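Local coordinates for cysteine hydrolase (Pseudomonas syringae pv. phaseolicola 1448A, PDB 3IRV), which is probably a hydrolase of the isochorismatase-like cysteine hydrolase family, its substrate not established, at residues V139-C145 and Y165-L170. Sequence-based numbering, arbitrary orientation.
Sequences VDTIIVC and YKVIAL
The ring of Y165 turns an edge to the chain at V139-T141: near the ring plane lie the carbonyl oxygen of V139, 3.4 Å from Y165 CE1, the carbonyl carbon of D140 and the amide nitrogen of T141. I142 CG2 approaches the ring obliquely, R135 makes a cation-pi contact with it, and F125 meets it with planes at about 35°. Tyrosine suits this buried place because the ring fills space among apolar groups while its hydroxyl bonds D131.

The carboxylate of D140 is the other flat group. T141 OG1 donates to D140 OD1 from above the carboxylate plane (2.9 Å). In one of the two conformers of K166, with CG beside the backbone N (chi1 -55°) and an extended chain beyond, CB and CD pass alongside T141 OG1, and NZ forms a long, weak salt bridge with D140 OD2 (3.4 Å). Lysine's length carries the amine to this partly exposed acid; R22 is a further long, weak ion-pair partner of OD2.

From this shared end the two backbones pair in parallel as far as L170. K166 N donates to D140 O, I142 N to K166 O, I168 N to I142 O and V144 N to I168 O, at 2.8-2.9 Å; L170 N to V144 O is longer, 3.3 Å.

Beta-branched residues favour the extended backbone and cover both faces. On one, I143 and I168 lie side by side, and I143 CG2 meets L170 CD1 at 3.7 Å, where V213 and T210 of helix 210-220 pack. On the other, I142 CG1 rests against V167 CG2 at 3.9 Å and V144 CG2 against V167 CG1.

Strand 23-28 flanks 141-145 on its other edge, and helix 149-162 links the two paired strands: a beta-alpha-beta crossover in the parallel, helix-flanked sheet of the isochorismatase-like alpha/beta fold.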
loop_
_atom_site.group_PDB
_atom_site.type_symbol
_atom_site.label_atom_id
_atom_site.label_comp_id
_atom_site.label_asym_id
_atom_site.label_seq_id
_atom_site.Cartn_x
_atom_site.Cartn_y
_atom_site.Cartn_z
ATOM N N VAL A 139 11.723 -12.494 -14.722
ATOM C CA VAL A 139 10.583 -12.906 -13.896
ATOM C C VAL A 139 9.474 -11.876 -14.025
ATOM O O VAL A 139 9.749 -10.673 -14.002
ATOM C CB VAL A 139 11.002 -13.015 -12.419
ATOM C CG1 VAL A 139 9.780 -13.097 -11.494
ATOM C CG2 VAL A 139 11.941 -14.212 -12.239
ATOM N N ASP A 140 8.236 -12.348 -14.177
ATOM C CA ASP A 140 7.083 -11.427 -14.180
ATOM C C ASP A 140 5.976 -11.842 -13.205
ATOM O O ASP A 140 4.908 -11.213 -13.154
ATOM C CB ASP A 140 6.521 -11.231 -15.599
ATOM C CG ASP A 140 5.769 -12.452 -16.121
ATOM O OD1 ASP A 140 5.808 -13.532 -15.500
ATOM O OD2 ASP A 140 5.130 -12.326 -17.195
ATOM N N THR A 141 6.242 -12.903 -12.447
ATOM C CA THR A 141 5.264 -13.429 -11.513
ATOM C C THR A 141 5.943 -13.643 -10.173
ATOM O O THR A 141 7.015 -14.272 -10.103
ATOM C CB THR A 141 4.675 -14.750 -12.035
ATOM O OG1 THR A 141 4.136 -14.530 -13.348
ATOM C CG2 THR A 141 3.582 -15.267 -11.076
ATOM N N ILE A 142 5.350 -13.091 -9.114
ATOM C CA ILE A 142 5.927 -13.223 -7.766
ATOM C C ILE A 142 4.920 -13.785 -6.767
ATOM O O ILE A 142 3.752 -13.391 -6.769
ATOM C CB ILE A 142 6.537 -11.887 -7.244
ATOM C CG1 ILE A 142 5.490 -10.755 -7.185
ATOM C CG2 ILE A 142 7.750 -11.447 -8.106
ATOM C CD1 ILE A 142 6.036 -9.424 -6.588
ATOM N N ILE A 143 5.405 -14.684 -5.904
ATOM C CA ILE A 143 4.577 -15.306 -4.863
ATOM C C ILE A 143 5.047 -14.704 -3.544
ATOM O O ILE A 143 6.234 -14.839 -3.215
ATOM C CB ILE A 143 4.835 -16.835 -4.832
ATOM C CG1 ILE A 143 4.371 -17.450 -6.164
ATOM C CG2 ILE A 143 4.115 -17.498 -3.655
ATOM C CD1 ILE A 143 4.890 -18.877 -6.395
ATOM N N VAL A 144 4.142 -14.067 -2.788
ATOM C CA VAL A 144 4.543 -13.292 -1.613
ATOM C C VAL A 144 4.075 -13.998 -0.346
ATOM O O VAL A 144 2.894 -14.391 -0.247
ATOM C CB VAL A 144 3.971 -11.856 -1.670
ATOM C CG1 VAL A 144 4.242 -11.095 -0.360
ATOM C CG2 VAL A 144 4.565 -11.099 -2.882
ATOM N N CYS A 145 5.016 -14.189 0.580
ATOM C CA CYS A 145 4.723 -14.700 1.915
ATOM C C CYS A 145 5.575 -13.956 2.934
ATOM O O CYS A 145 6.491 -13.211 2.543
ATOM C CB CYS A 145 5.005 -16.199 1.965
ATOM S SG CYS A 145 6.779 -16.626 1.660
ATOM N N TYR A 165 3.891 -6.560 -12.345
ATOM C CA TYR A 165 4.101 -7.950 -11.948
ATOM C C TYR A 165 2.749 -8.596 -11.679
ATOM O O TYR A 165 1.812 -7.939 -11.208
ATOM C CB TYR A 165 4.965 -8.044 -10.686
ATOM C CG TYR A 165 6.426 -7.714 -10.923
ATOM C CD1 TYR A 165 7.301 -8.678 -11.432
ATOM C CD2 TYR A 165 6.923 -6.445 -10.659
ATOM C CE1 TYR A 165 8.655 -8.395 -11.678
ATOM C CE2 TYR A 165 8.273 -6.158 -10.866
ATOM C CZ TYR A 165 9.121 -7.132 -11.386
ATOM O OH TYR A 165 10.451 -6.848 -11.594
ATOM N N LYS A 166 2.683 -9.889 -12.007
ATOM C CA LYS A 166 1.568 -10.740 -11.659
ATOM C C LYS A 166 1.833 -11.258 -10.243
ATOM O O LYS A 166 2.768 -12.058 -10.015
ATOM C CB LYS A 166 1.482 -11.874 -12.690
ATOM C CG LYS A 166 1.382 -11.339 -14.132
ATOM C CD LYS A 166 1.467 -12.442 -15.191
ATOM C CE LYS A 166 1.226 -11.849 -16.571
ATOM N NZ LYS A 166 1.770 -12.698 -17.670
ATOM N N VAL A 167 1.040 -10.789 -9.282
ATOM C CA VAL A 167 1.337 -11.070 -7.871
ATOM C C VAL A 167 0.360 -12.105 -7.298
ATOM O O VAL A 167 -0.856 -11.992 -7.489
ATOM C CB VAL A 167 1.271 -9.785 -7.021
ATOM C CG1 VAL A 167 1.703 -10.078 -5.563
ATOM C CG2 VAL A 167 2.182 -8.714 -7.605
ATOM N N ILE A 168 0.912 -13.096 -6.601
ATOM C CA ILE A 168 0.126 -14.111 -5.887
ATOM C C ILE A 168 0.448 -13.969 -4.409
ATOM O O ILE A 168 1.622 -14.086 -4.019
ATOM C CB ILE A 168 0.522 -15.530 -6.295
ATOM C CG1 ILE A 168 0.322 -15.727 -7.799
ATOM C CG2 ILE A 168 -0.315 -16.526 -5.499
ATOM C CD1 ILE A 168 0.876 -17.046 -8.317
ATOM N N ALA A 169 -0.573 -13.672 -3.600
ATOM C CA ALA A 169 -0.405 -13.630 -2.139
ATOM C C ALA A 169 -0.933 -14.928 -1.544
ATOM O O ALA A 169 -2.027 -15.393 -1.896
ATOM C CB ALA A 169 -1.171 -12.438 -1.522
ATOM N N LEU A 170 -0.169 -15.501 -0.631
ATOM C CA LEU A 170 -0.577 -16.779 -0.008
ATOM C C LEU A 170 -1.387 -16.504 1.273
ATOM O O LEU A 170 -0.870 -15.945 2.265
ATOM C CB LEU A 170 0.668 -17.614 0.289
ATOM C CG LEU A 170 1.471 -17.982 -0.968
ATOM C CD1 LEU A 170 2.657 -18.844 -0.559
ATOM C CD2 LEU A 170 0.593 -18.694 -1.984
#